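Local structure of xylooligosaccharide oxidase (Myceliophthora thermophila, 5L6G) at residues His72-Val77 against Gly193-Ala198; Asn203-Trp208 against Leu470-Arg475; Glu463-Gln468 against Tyr488-Glu493; Pro482-Tyr487 against Val492-Val497. The protein oxidises the C1 hydroxyl of xylooligosaccharides and related sugars to lactones, using a bicovalently bound FAD and reducing molecular oxygen to hydrogen peroxide. One frame throughout, in Å; residues are numbered along the deposited sequence.

Contact 1 of 4, residues His72-Val77 against Gly193-Ala198; sequences HIQAAV and GSLVTA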
loop_
_atom_site.group_PDB
_atom_site.type_symbol
_atom_site.label_atom_id
_atom_site.label_comp_id
_atom_site.label_asym_id
_atom_site.label_seq_id
_atom_site.Cartn_x
_atom_site.Cartn_y
_atom_site.Cartn_z
ATOM N N HIS A 72 16.678 1.938 20.550
ATOM C CA HIS A 72 17.252 2.883 19.614
ATOM C C HIS A 72 16.161 3.743 18.994
ATOM O O HIS A 72 16.349 4.946 18.818
ATOM C CB HIS A 72 18.033 2.179 18.516
ATOM C CG HIS A 72 19.289 1.540 18.999
ATOM N ND1 HIS A 72 19.895 0.504 18.334
ATOM C CD2 HIS A 72 20.041 1.769 20.095
ATOM C CE1 HIS A 72 20.972 0.121 18.992
ATOM N NE2 HIS A 72 21.084 0.876 20.067
ATOM N N ILE A 73 15.015 3.125 18.685
ATOM C CA ILE A 73 13.885 3.879 18.129
ATOM C C ILE A 73 13.408 4.928 19.129
ATOM O O ILE A 73 13.188 6.093 18.769
ATOM C CB ILE A 73 12.704 2.981 17.698
ATOM C CG1 ILE A 73 13.159 2.011 16.608
ATOM C CG2 ILE A 73 11.551 3.838 17.195
ATOM C CD1 ILE A 73 12.158 0.917 16.279
ATOM N N GLN A 74 13.272 4.531 20.389
ATOM C CA GLN A 74 12.811 5.468 21.415
ATOM C C GLN A 74 13.758 6.622 21.542
ATOM O O GLN A 74 13.325 7.773 21.628
ATOM C CB GLN A 74 12.743 4.811 22.766
ATOM C CG GLN A 74 11.655 3.802 22.882
ATOM C CD GLN A 74 11.752 3.100 24.205
ATOM O OE1 GLN A 74 12.364 2.024 24.297
ATOM N NE2 GLN A 74 11.205 3.726 25.259
ATOM N N ALA A 75 15.047 6.291 21.586
ATOM C CA ALA A 75 16.077 7.287 21.778
ATOM C C ALA A 75 16.124 8.268 20.608
ATOM O O ALA A 75 16.318 9.474 20.821
ATOM C CB ALA A 75 17.431 6.629 21.972
ATOM N N ALA A 76 15.988 7.745 19.390
ATOM C CA ALA A 76 15.961 8.579 18.188
ATOM C C ALA A 76 14.778 9.528 18.230
ATOM O O ALA A 76 14.924 10.732 17.992
ATOM C CB ALA A 76 15.903 7.735 16.924
ATOM N N VAL A 77 13.609 8.996 18.553
ATOM C CA VAL A 77 12.411 9.823 18.644
ATOM C C VAL A 77 12.595 10.954 19.661
ATOM O O VAL A 77 12.292 12.126 19.375
ATOM C CB VAL A 77 11.192 8.984 19.013
ATOM C CG1 VAL A 77 10.023 9.868 19.454
ATOM C CG2 VAL A 77 10.792 8.119 17.825
ATOM N N GLY A 193 8.561 9.318 23.281
ATOM C CA GLY A 193 9.395 8.192 23.667
ATOM C C GLY A 193 8.713 7.084 24.452
ATOM O O GLY A 193 9.325 6.040 24.672
ATOM N N SER A 194 7.462 7.279 24.867
ATOM C CA SER A 194 6.715 6.213 25.556
ATOM C C SER A 194 6.493 5.006 24.662
ATOM O O SER A 194 6.330 5.138 23.435
ATOM C CB SER A 194 5.345 6.703 26.051
ATOM O OG SER A 194 5.466 7.581 27.153
ATOM N N LEU A 195 6.467 3.827 25.287
ATOM C CA LEU A 195 6.128 2.589 24.610
ATOM C C LEU A 195 4.723 2.183 24.941
ATOM O O LEU A 195 4.280 2.294 26.089
ATOM C CB LEU A 195 7.023 1.457 25.067
ATOM C CG LEU A 195 8.498 1.744 24.898
ATOM C CD1 LEU A 195 9.331 0.625 25.486
ATOM C CD2 LEU A 195 8.783 1.958 23.414
ATOM N N VAL A 196 4.019 1.674 23.946
ATOM C CA VAL A 196 2.685 1.161 24.188
ATOM C C VAL A 196 2.529 -0.023 23.288
ATOM O O VAL A 196 3.188 -0.096 22.265
ATOM C CB VAL A 196 1.568 2.187 23.884
ATOM C CG1 VAL A 196 1.529 3.304 24.930
ATOM C CG2 VAL A 196 1.715 2.756 22.501
ATOM N N THR A 197 1.687 -0.954 23.697
ATOM C CA THR A 197 1.270 -2.036 22.843
ATOM C C THR A 197 -0.183 -1.748 22.525
ATOM O O THR A 197 -0.986 -1.452 23.428
ATOM C CB THR A 197 1.420 -3.406 23.522
ATOM O OG1 THR A 197 2.809 -3.662 23.761
ATOM C CG2 THR A 197 0.820 -4.526 22.658
ATOM N N ALA A 198 -0.513 -1.847 21.246
ATOM C CA ALA A 198 -1.864 -1.609 20.760
ATOM C C ALA A 198 -2.445 -2.915 20.236
ATOM O O ALA A 198 -1.780 -3.670 19.538
ATOM C CB ALA A 198 -1.859 -0.544 19.687
#

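Contact 2 of 4, residues Asn203-Trp208 against Leu470-Arg475; sequences NPDLFW and LDRLRR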
loop_
_atom_site.group_PDB
_atom_site.type_symbol
_atom_site.label_atom_id
_atom_site.label_comp_id
_atom_site.label_asym_id
_atom_site.label_seq_id
_atom_site.Cartn_x
_atom_site.Cartn_y
_atom_site.Cartn_z
ATOM N N ASN A 203 -5.130 -0.077 24.333
ATOM C CA ASN A 203 -5.039 1.161 23.560
ATOM C C ASN A 203 -5.865 1.041 22.292
ATOM O O ASN A 203 -5.337 1.219 21.201
ATOM C CB ASN A 203 -3.588 1.489 23.261
ATOM C CG ASN A 203 -2.803 1.810 24.514
ATOM O OD1 ASN A 203 -3.049 2.833 25.151
ATOM N ND2 ASN A 203 -1.864 0.938 24.886
ATOM N N PRO A 204 -7.161 0.685 22.438
ATOM C CA PRO A 204 -7.972 0.387 21.266
ATOM C C PRO A 204 -8.129 1.563 20.304
ATOM O O PRO A 204 -8.260 1.329 19.098
ATOM C CB PRO A 204 -9.331 -0.020 21.854
ATOM C CG PRO A 204 -9.357 0.567 23.227
ATOM C CD PRO A 204 -7.931 0.508 23.692
ATOM N N ASP A 205 -8.115 2.804 20.811
ATOM C CA ASP A 205 -8.126 3.966 19.904
ATOM C C ASP A 205 -6.893 3.993 19.000
ATOM O O ASP A 205 -6.996 4.272 17.809
ATOM C CB ASP A 205 -8.192 5.280 20.661
ATOM C CG ASP A 205 -9.537 5.534 21.290
ATOM O OD1 ASP A 205 -10.562 4.972 20.838
ATOM O OD2 ASP A 205 -9.561 6.304 22.280
ATOM N N LEU A 206 -5.729 3.730 19.583
ATOM C CA LEU A 206 -4.479 3.706 18.837
ATOM C C LEU A 206 -4.488 2.538 17.861
ATOM O O LEU A 206 -4.064 2.679 16.720
ATOM C CB LEU A 206 -3.283 3.595 19.795
ATOM C CG LEU A 206 -1.920 3.324 19.149
ATOM C CD1 LEU A 206 -1.597 4.371 18.097
ATOM C CD2 LEU A 206 -0.834 3.286 20.208
ATOM N N PHE A 207 -4.982 1.390 18.305
ATOM C CA PHE A 207 -5.066 0.229 17.432
ATOM C C PHE A 207 -5.939 0.557 16.227
ATOM O O PHE A 207 -5.585 0.268 15.088
ATOM C CB PHE A 207 -5.626 -0.963 18.191
ATOM C CG PHE A 207 -5.373 -2.268 17.511
ATOM C CD1 PHE A 207 -4.086 -2.612 17.126
ATOM C CD2 PHE A 207 -6.396 -3.145 17.264
ATOM C CE1 PHE A 207 -3.830 -3.821 16.500
ATOM C CE2 PHE A 207 -6.149 -4.366 16.641
ATOM C CZ PHE A 207 -4.859 -4.695 16.261
ATOM N N TRP A 208 -7.067 1.205 16.489
ATOM C CA TRP A 208 -7.941 1.699 15.421
ATOM C C TRP A 208 -7.181 2.665 14.506
ATOM O O TRP A 208 -7.157 2.470 13.293
ATOM C CB TRP A 208 -9.193 2.360 16.031
ATOM C CG TRP A 208 -10.171 2.883 15.015
ATOM C CD1 TRP A 208 -11.211 2.215 14.462
ATOM C CD2 TRP A 208 -10.188 4.197 14.441
ATOM N NE1 TRP A 208 -11.885 3.027 13.578
ATOM C CE2 TRP A 208 -11.265 4.246 13.542
ATOM C CE3 TRP A 208 -9.389 5.332 14.599
ATOM C CZ2 TRP A 208 -11.569 5.384 12.812
ATOM C CZ3 TRP A 208 -9.696 6.462 13.881
ATOM C CH2 TRP A 208 -10.768 6.481 12.991
ATOM N N LEU A 470 -11.674 10.618 9.132
ATOM C CA LEU A 470 -10.751 11.713 9.372
ATOM C C LEU A 470 -10.965 12.351 10.736
ATOM O O LEU A 470 -10.008 12.599 11.461
ATOM C CB LEU A 470 -10.847 12.783 8.294
ATOM C CG LEU A 470 -9.879 13.959 8.449
ATOM C CD1 LEU A 470 -8.440 13.468 8.540
ATOM C CD2 LEU A 470 -10.067 14.941 7.296
ATOM N N ASP A 471 -12.214 12.645 11.091
ATOM C CA ASP A 471 -12.441 13.441 12.309
ATOM C C ASP A 471 -11.918 12.721 13.557
ATOM O O ASP A 471 -11.228 13.314 14.379
ATOM C CB ASP A 471 -13.907 13.852 12.444
ATOM C CG ASP A 471 -14.275 15.021 11.514
ATOM O OD1 ASP A 471 -13.357 15.654 10.932
ATOM O OD2 ASP A 471 -15.483 15.318 11.355
ATOM N N ARG A 472 -12.198 11.434 13.676
ATOM C CA ARG A 472 -11.689 10.673 14.810
ATOM C C ARG A 472 -10.164 10.553 14.757
ATOM O O ARG A 472 -9.486 10.699 15.781
ATOM C CB ARG A 472 -12.332 9.297 14.867
ATOM C CG ARG A 472 -11.838 8.486 16.040
ATOM C CD ARG A 472 -12.577 7.179 16.116
ATOM N NE ARG A 472 -12.043 6.323 17.171
ATOM C CZ ARG A 472 -12.326 5.028 17.285
ATOM N NH1 ARG A 472 -13.130 4.440 16.409
ATOM N NH2 ARG A 472 -11.795 4.322 18.265
ATOM N N LEU A 473 -9.620 10.332 13.564
ATOM C CA LEU A 473 -8.162 10.338 13.388
ATOM C C LEU A 473 -7.526 11.633 13.889
ATOM O O LEU A 473 -6.468 11.588 14.503
ATOM C CB LEU A 473 -7.755 10.129 11.931
ATOM C CG LEU A 473 -7.852 8.685 11.405
ATOM C CD1 LEU A 473 -7.639 8.666 9.916
ATOM C CD2 LEU A 473 -6.844 7.792 12.093
ATOM N N ARG A 474 -8.149 12.771 13.591
ATOM C CA ARG A 474 -7.616 14.070 14.042
ATOM C C ARG A 474 -7.663 14.187 15.565
ATOM O O ARG A 474 -6.759 14.759 16.191
ATOM C CB ARG A 474 -8.373 15.225 13.397
ATOM C CG ARG A 474 -8.122 15.340 11.910
ATOM C CD ARG A 474 -8.632 16.642 11.332
ATOM N NE ARG A 474 -7.897 17.783 11.888
ATOM C CZ ARG A 474 -8.248 19.056 11.736
ATOM N NH1 ARG A 474 -9.337 19.375 11.043
ATOM N NH2 ARG A 474 -7.511 20.019 12.286
ATOM N N ARG A 475 -8.703 13.626 16.168
ATOM C CA ARG A 475 -8.815 13.650 17.622
ATOM C C ARG A 475 -7.727 12.812 18.270
ATOM O O ARG A 475 -7.100 13.256 19.219
ATOM C CB ARG A 475 -10.203 13.217 18.081
ATOM C CG ARG A 475 -11.278 14.229 17.721
ATOM C CD ARG A 475 -12.579 13.992 18.461
ATOM N NE ARG A 475 -13.181 12.700 18.109
ATOM C CZ ARG A 475 -13.967 12.476 17.059
ATOM N NH1 ARG A 475 -14.268 13.449 16.203
ATOM N NH2 ARG A 475 -14.461 11.256 16.865
#

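Contact 3 of 4, residues Glu463-Gln468 against Tyr488-Glu493; sequences EVYYRQ and YPQAVE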
loop_
_atom_site.group_PDB
_atom_site.type_symbol
_atom_site.label_atom_id
_atom_site.label_comp_id
_atom_site.label_asym_id
_atom_site.label_seq_id
_atom_site.Cartn_x
_atom_site.Cartn_y
_atom_site.Cartn_z
ATOM N N GLU A 463 -8.656 14.308 3.586
ATOM C CA GLU A 463 -10.067 14.083 3.300
ATOM C C GLU A 463 -10.266 12.874 2.403
ATOM O O GLU A 463 -11.079 12.002 2.716
ATOM C CB GLU A 463 -10.727 15.326 2.719
ATOM C CG GLU A 463 -10.851 16.408 3.786
ATOM C CD GLU A 463 -11.642 17.638 3.380
ATOM O OE1 GLU A 463 -12.030 17.766 2.200
ATOM O OE2 GLU A 463 -11.868 18.494 4.279
ATOM N N VAL A 464 -9.501 12.813 1.323
ATOM C CA VAL A 464 -9.669 11.747 0.347
ATOM C C VAL A 464 -9.086 10.416 0.800
ATOM O O VAL A 464 -9.598 9.352 0.413
ATOM C CB VAL A 464 -9.139 12.126 -1.054
ATOM C CG1 VAL A 464 -9.880 13.339 -1.600
ATOM C CG2 VAL A 464 -7.623 12.326 -1.062
ATOM N N TYR A 465 -8.013 10.457 1.590
ATOM C CA TYR A 465 -7.397 9.234 2.088
ATOM C C TYR A 465 -8.196 8.557 3.184
ATOM O O TYR A 465 -8.217 7.336 3.244
ATOM C CB TYR A 465 -5.997 9.503 2.649
ATOM C CG TYR A 465 -4.905 9.843 1.661
ATOM C CD1 TYR A 465 -4.893 9.355 0.352
ATOM C CD2 TYR A 465 -3.832 10.637 2.067
ATOM C CE1 TYR A 465 -3.856 9.682 -0.532
ATOM C CE2 TYR A 465 -2.797 10.949 1.201
ATOM C CZ TYR A 465 -2.811 10.478 -0.093
ATOM O OH TYR A 465 -1.771 10.821 -0.928
ATOM N N TYR A 466 -8.844 9.349 4.046
ATOM C CA TYR A 466 -9.486 8.839 5.251
ATOM C C TYR A 466 -10.994 9.083 5.367
ATOM O O TYR A 466 -11.662 8.450 6.216
ATOM C CB TYR A 466 -8.766 9.387 6.464
ATOM C CG TYR A 466 -7.286 9.133 6.423
ATOM C CD1 TYR A 466 -6.786 7.847 6.431
ATOM C CD2 TYR A 466 -6.387 10.192 6.335
ATOM C CE1 TYR A 466 -5.426 7.608 6.402
ATOM C CE2 TYR A 466 -5.025 9.967 6.305
ATOM C CZ TYR A 466 -4.545 8.678 6.323
ATOM O OH TYR A 466 -3.188 8.464 6.290
ATOM N N ARG A 467 -11.521 9.976 4.520
ATOM C CA ARG A 467 -12.951 10.232 4.392
ATOM C C ARG A 467 -13.659 10.291 5.749
ATOM O O ARG A 467 -13.343 11.149 6.565
ATOM C CB ARG A 467 -13.582 9.209 3.421
ATOM C CG ARG A 467 -13.207 9.417 1.954
ATOM C CD ARG A 467 -13.792 10.735 1.445
ATOM N NE ARG A 467 -13.721 10.904 -0.012
ATOM C CZ ARG A 467 -13.637 12.082 -0.640
ATOM N NH1 ARG A 467 -13.576 13.224 0.051
ATOM N NH2 ARG A 467 -13.599 12.127 -1.971
ATOM N N GLN A 468 -14.600 9.380 5.999
ATOM C CA GLN A 468 -15.453 9.481 7.162
ATOM C C GLN A 468 -14.700 9.246 8.480
ATOM O O GLN A 468 -15.216 9.541 9.542
ATOM C CB GLN A 468 -16.610 8.472 7.057
ATOM C CG GLN A 468 -16.202 7.024 7.330
ATOM C CD GLN A 468 -15.594 6.316 6.130
ATOM O OE1 GLN A 468 -15.363 6.919 5.084
ATOM N NE2 GLN A 468 -15.364 5.015 6.271
ATOM N N TYR A 488 4.533 14.919 8.102
ATOM C CA TYR A 488 4.918 14.934 6.714
ATOM C C TYR A 488 3.809 15.694 5.997
ATOM O O TYR A 488 2.781 15.955 6.604
ATOM C CB TYR A 488 5.162 13.545 6.148
ATOM C CG TYR A 488 4.016 12.570 6.223
ATOM C CD1 TYR A 488 3.788 11.820 7.371
ATOM C CD2 TYR A 488 3.218 12.347 5.131
ATOM C CE1 TYR A 488 2.767 10.868 7.427
ATOM C CE2 TYR A 488 2.192 11.412 5.180
ATOM C CZ TYR A 488 1.967 10.683 6.332
ATOM O OH TYR A 488 0.954 9.733 6.329
ATOM N N PRO A 489 4.030 16.086 4.737
ATOM C CA PRO A 489 3.111 17.060 4.117
ATOM C C PRO A 489 1.665 16.603 3.921
ATOM O O PRO A 489 0.797 17.436 3.706
ATOM C CB PRO A 489 3.790 17.356 2.783
ATOM C CG PRO A 489 5.252 17.215 3.113
ATOM C CD PRO A 489 5.284 15.980 3.964
ATOM N N GLN A 490 1.410 15.296 4.010
ATOM C CA GLN A 490 0.040 14.798 4.019
ATOM C C GLN A 490 -0.343 14.097 5.310
ATOM O O GLN A 490 -1.252 13.261 5.322
ATOM C CB GLN A 490 -0.204 13.906 2.807
ATOM C CG GLN A 490 -0.035 14.672 1.500
ATOM C CD GLN A 490 -0.307 13.829 0.278
ATOM O OE1 GLN A 490 -0.222 12.604 0.322
ATOM N NE2 GLN A 490 -0.612 14.481 -0.833
ATOM N N ALA A 491 0.317 14.462 6.408
ATOM C CA ALA A 491 -0.038 13.931 7.716
ATOM C C ALA A 491 -1.384 14.474 8.184
ATOM O O ALA A 491 -1.777 15.620 7.892
ATOM C CB ALA A 491 1.019 14.228 8.760
ATOM N N VAL A 492 -2.066 13.630 8.951
ATOM C CA VAL A 492 -3.265 14.029 9.657
ATOM C C VAL A 492 -2.945 15.209 10.574
ATOM O O VAL A 492 -1.969 15.165 11.311
ATOM C CB VAL A 492 -3.812 12.874 10.494
ATOM C CG1 VAL A 492 -4.933 13.349 11.392
ATOM C CG2 VAL A 492 -4.306 11.756 9.555
ATOM N N GLU A 493 -3.786 16.227 10.537
ATOM C CA GLU A 493 -3.657 17.382 11.428
ATOM C C GLU A 493 -4.300 17.118 12.787
ATOM O O GLU A 493 -5.438 16.657 12.849
ATOM C CB GLU A 493 -4.386 18.579 10.844
ATOM C CG GLU A 493 -3.760 19.170 9.614
ATOM C CD GLU A 493 -4.582 20.321 9.086
ATOM O OE1 GLU A 493 -4.596 21.386 9.753
ATOM O OE2 GLU A 493 -5.214 20.154 8.023
HETATM O O HOH W 1 -1.653 10.666 6.371
#

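Contact 4 of 4, residues Pro482-Tyr487 against Val492-Val497; sequences PTELFY and VEPAEV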
loop_
_atom_site.group_PDB
_atom_site.type_symbol
_atom_site.label_atom_id
_atom_site.label_comp_id
_atom_site.label_asym_id
_atom_site.label_seq_id
_atom_site.Cartn_x
_atom_site.Cartn_y
_atom_site.Cartn_z
ATOM N N PRO A 482 0.463 15.690 19.578
ATOM C CA PRO A 482 0.014 17.079 19.452
ATOM C C PRO A 482 1.035 18.037 18.841
ATOM O O PRO A 482 0.639 19.042 18.243
ATOM C CB PRO A 482 -0.254 17.500 20.902
ATOM C CG PRO A 482 0.607 16.606 21.717
ATOM C CD PRO A 482 0.554 15.282 20.989
ATOM N N THR A 483 2.326 17.764 19.010
ATOM C CA THR A 483 3.351 18.632 18.423
ATOM C C THR A 483 3.671 18.236 16.975
ATOM O O THR A 483 4.466 18.896 16.318
ATOM C CB THR A 483 4.661 18.651 19.244
ATOM O OG1 THR A 483 5.366 17.421 19.062
ATOM C CG2 THR A 483 4.387 18.870 20.720
ATOM N N GLU A 484 3.053 17.167 16.472
ATOM C CA GLU A 484 3.287 16.702 15.114
ATOM C C GLU A 484 4.751 16.402 14.864
ATOM O O GLU A 484 5.333 16.799 13.846
ATOM C CB GLU A 484 2.771 17.693 14.072
ATOM C CG GLU A 484 1.298 18.035 14.230
ATOM C CD GLU A 484 0.789 18.836 13.064
ATOM O OE1 GLU A 484 0.714 18.282 11.962
ATOM O OE2 GLU A 484 0.498 20.021 13.247
ATOM N N LEU A 485 5.350 15.694 15.805
ATOM C CA LEU A 485 6.705 15.221 15.613
ATOM C C LEU A 485 6.839 14.397 14.339
ATOM O O LEU A 485 7.852 14.489 13.639
ATOM C CB LEU A 485 7.169 14.384 16.807
ATOM C CG LEU A 485 8.623 13.932 16.706
ATOM C CD1 LEU A 485 9.539 15.127 16.863
ATOM C CD2 LEU A 485 8.954 12.899 17.762
ATOM N N PHE A 486 5.823 13.592 14.048
ATOM C CA PHE A 486 5.853 12.701 12.884
ATOM C C PHE A 486 5.281 13.329 11.615
ATOM O O PHE A 486 4.802 12.628 10.735
ATOM C CB PHE A 486 5.126 11.402 13.226
ATOM C CG PHE A 486 5.722 10.686 14.404
ATOM C CD1 PHE A 486 7.046 10.260 14.368
ATOM C CD2 PHE A 486 4.976 10.437 15.536
ATOM C CE1 PHE A 486 7.616 9.584 15.446
ATOM C CE2 PHE A 486 5.535 9.774 16.618
ATOM C CZ PHE A 486 6.853 9.345 16.574
ATOM N N TYR A 487 5.404 14.644 11.517
ATOM C CA TYR A 487 4.853 15.416 10.425
ATOM C C TYR A 487 5.412 14.970 9.093
ATOM O O TYR A 487 6.587 14.667 8.970
ATOM C CB TYR A 487 5.165 16.915 10.628
ATOM C CG TYR A 487 4.806 17.732 9.419
ATOM C CD1 TYR A 487 3.505 18.144 9.215
ATOM C CD2 TYR A 487 5.754 18.009 8.427
ATOM C CE1 TYR A 487 3.153 18.865 8.096
ATOM C CE2 TYR A 487 5.411 18.734 7.301
ATOM C CZ TYR A 487 4.100 19.141 7.129
ATOM O OH TYR A 487 3.717 19.850 6.010
ATOM N N VAL A 492 -2.066 13.630 8.951
ATOM C CA VAL A 492 -3.265 14.029 9.657
ATOM C C VAL A 492 -2.945 15.209 10.574
ATOM O O VAL A 492 -1.969 15.165 11.311
ATOM C CB VAL A 492 -3.812 12.874 10.494
ATOM C CG1 VAL A 492 -4.933 13.349 11.392
ATOM C CG2 VAL A 492 -4.306 11.756 9.555
ATOM N N GLU A 493 -3.786 16.227 10.537
ATOM C CA GLU A 493 -3.657 17.382 11.428
ATOM C C GLU A 493 -4.300 17.118 12.787
ATOM O O GLU A 493 -5.438 16.657 12.849
ATOM C CB GLU A 493 -4.386 18.579 10.844
ATOM C CG GLU A 493 -3.760 19.170 9.614
ATOM C CD GLU A 493 -4.582 20.321 9.086
ATOM O OE1 GLU A 493 -4.596 21.386 9.753
ATOM O OE2 GLU A 493 -5.214 20.154 8.023
ATOM N N PRO A 494 -3.623 17.492 13.879
ATOM C CA PRO A 494 -4.305 17.339 15.163
ATOM C C PRO A 494 -5.618 18.117 15.156
ATOM O O PRO A 494 -5.708 19.178 14.530
ATOM C CB PRO A 494 -3.327 17.953 16.179
ATOM C CG PRO A 494 -2.007 18.017 15.495
ATOM C CD PRO A 494 -2.265 18.053 14.016
ATOM N N ALA A 495 -6.631 17.573 15.815
ATOM C CA ALA A 495 -7.860 18.307 16.032
ATOM C C ALA A 495 -7.508 19.518 16.890
ATOM O O ALA A 495 -6.599 19.455 17.727
ATOM C CB ALA A 495 -8.901 17.436 16.729
ATOM N N GLU A 496 -8.201 20.621 16.649
ATOM C CA GLU A 496 -8.053 21.807 17.485
ATOM C C GLU A 496 -8.826 21.580 18.773
ATOM O O GLU A 496 -9.916 21.017 18.748
ATOM C CB GLU A 496 -8.609 23.041 16.781
ATOM C CG GLU A 496 -7.914 23.401 15.475
ATOM C CD GLU A 496 -8.410 24.722 14.907
ATOM O OE1 GLU A 496 -9.237 25.393 15.570
ATOM O OE2 GLU A 496 -7.973 25.097 13.797
ATOM N N VAL A 497 -8.254 21.999 19.893
ATOM C CA VAL A 497 -8.960 21.976 21.173
ATOM C C VAL A 497 -8.801 23.330 21.865
ATOM O O VAL A 497 -8.681 24.362 21.202
ATOM C CB VAL A 497 -8.475 20.828 22.087
ATOM C CG1 VAL A 497 -8.963 19.487 21.556
ATOM C CG2 VAL A 497 -6.957 20.841 22.230
ATOM O OXT VAL A 497 -8.800 23.430 23.089
#

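Contact 1 of 4, residues His72-Val77 against Gly193-Ala198
Q74, on helix 70-83, reaches across to G193 and L195 and uses its amide in two directions at once: the N-H end points at a backbone carbonyl, and the flat face lies under a leucine. Its CG stands beside the backbone N (chi1 -70°) and the chain then runs extended, carrying the amide out from the helix. Q74 NE2 donates to G193 O at 3.0 Å. The bond is straight at the hydrogen (164°), the carbonyl points almost directly at the nitrogen (C=O...N 171°), and the acceptor lies close to the amide plane, so the N-H is well aimed.

The branched end of L195 spreads over one face of this amide, the two side chains crossing at about a right angle. L195 CD2 sits 3.3 Å from Q74 CD, while L195 CG lies over Q74 NE2 and L195 CD1 over Q74 OE1. One turn on, V77 adds a looser touch, its CG1 4.1 Å from G193 N.

G193 occupies the turn of the hairpin between strands 183-189 and 195-199, with a positive phi at which a CB would press on the preceding carbonyl oxygen. V189 of the hairpin meets Q74, L195 and I73, and a sugar of the attached glycan touches S194. The contact thus fastens a helix of the FAD-binding PCMH-type domain to the hairpin turn. Chemically, one primary amide satisfies a main-chain carbonyl through its edge while its face gives an aliphatic side chain a flat surface, a pairing in which the leucine probably helps to limit rotation of the amide.

Contact 2 of 4, residues Asn203-Trp208 against Leu470-Arg475
R472 and W208 form a stacked cation-pi pair that joins helix 204-213, in the FAD-binding PCMH-type region, to helix 470-480 of the berberine-like C-terminal region. The short helical segments come within 10.7 Å of each other and run at 126° between their N-to-C directions, a spacing bridged by long side chains. R472 places CG opposite its backbone N (chi1 -179°) and stays extended to NE, which lays its full length across the indole. The guanidinium rests almost flat on the ring system, planes 15° apart, with R472 CZ 3.8 Å from the centroid of the five-membered ring of W208. Nearer the helix, the R472 CD methylene makes a CH-pi contact 3.7 Å from the centroid of the six-membered ring of W208.

At the guanidinium edge, R472 NH2 gives a salt-bridge hydrogen bond of 2.9 Å to D205 OD1. The carboxylate is turned nearly perpendicular to the guanidinium and is met on its anti side, somewhat out of its own plane. Stack and salt bridge together fix the rotation of the group, and the carboxylate probably offsets the positive charge of the guanidinium stacked on the indole. L473 CD2 touches W208 CZ3 at 3.6 Å.

Around this pair, I476, a turn further along helix 470-480, meets both D205 and W208. L473 continues onto Y466 of helix 458-466, while L206 packs on V196 and A198 of strand 195-199, so helix 204-213 lies between that strand and the C-terminal helix.

Contact 3 of 4, residues Glu463-Gln468 against Tyr488-Glu493
Y465 and Q490 both swing CG away from their own carbonyl carbon (chi1 -71° and -62°), which turns the phenol and the extended glutamine chain toward each other between helix 458-466 and the loop 488-493. Y465 OH donates to Q490 OE1 at 2.7 Å. The oxygen lies at the edge of the ring, near its plane, while the C=O...O angle is bent to 127°, with the hydroxyl tilted from the carbonyl plane. The hydroxyl also accepts from D453 N, and Q490 NE2 is taken up by D453 O and L456 O, so both polar ends are buried but satisfied. A phenylalanine in place of Y465 would probably leave Q490 OE1 without its donor and D453 N without an acceptor.

Beside this bond, a water 2.7 Å from Y466 OH bridges that hydroxyl, Y488 OH and Q490 O, donating to the last. Y488 OH also bonds S215 OG, and the Y488 side chain comes within about 4 Å of the FAD. Y466 CE2 meets V492 CG2 at 3.8 Å.

The type I turn Y488-A491 is thereby held against helix 458-466, while R474 and K477 of helix 470-480 touch V492.

Contact 4 of 4, residues Pro482-Tyr487 against Val492-Val497
E484 lays the end of its side chain against the ring of P494, and this is the one close meeting between the two loop segments. With chi1 at -56° and the rest of the chain extended, the carboxylate end crosses the proline ring at a slant, at its CD methylene: E484 CD is 3.3 Å from P494 CD, and E484 CG 3.5 Å from P494 CG. Both carboxylate oxygens stay near the same methylene, E484 OE2 at 3.5 Å from P494 CD. The touch is van der Waals in kind; the charge is met elsewhere, OE1 forming a salt bridge with R458, whose NH2 also bonds V492 O weakly.

E484 has a positive phi and opens a type I turn that runs to Y487, closed by a weak bond from Y487 N to E484 O; the same carbonyl also accepts from K86. The segment facing it is the C-terminal tail, from P494 to E496 in an extended, polyproline-II-like course beside helix 470-480. Were E484 replaced, an alanine in its place would probably uncover the CD and CG edge of P494 and cost R458 this salt bridge.

Away from this patch the fit slackens. P482 O stands 4.0 Å from P494 CG, while the proline ring of P482 turns to the surface. E484 OE2 and E493 OE1 are 6.3 Å apart, like charges that do not touch, and on the exposed side the tail runs on through E496 to the terminal carboxylate of V497.

Overall arrangement
From the N terminus, contact 1 closes a loop of 115 residues within the FAD-binding region, pinning helix 70-83 to a hairpin turn. Strand 195-199 leads directly into the first segment of contact 2, and T197 O with N203 ND2 links the two sites. Contact 2 then spans 261 residues to helix 470-480, across to the berberine-like region. Contact 3 crosses it, since 463-468 precedes and 488-493 follows 470-475. Contact 4 closes a short loop and shares V492 and E493 with contact 3. R474 bonds the tail through its own carbonyl, to A495 N, and through its NE, to E493 O, and L485 returns to V77, bringing the 482-487 loop back to helix 70-83.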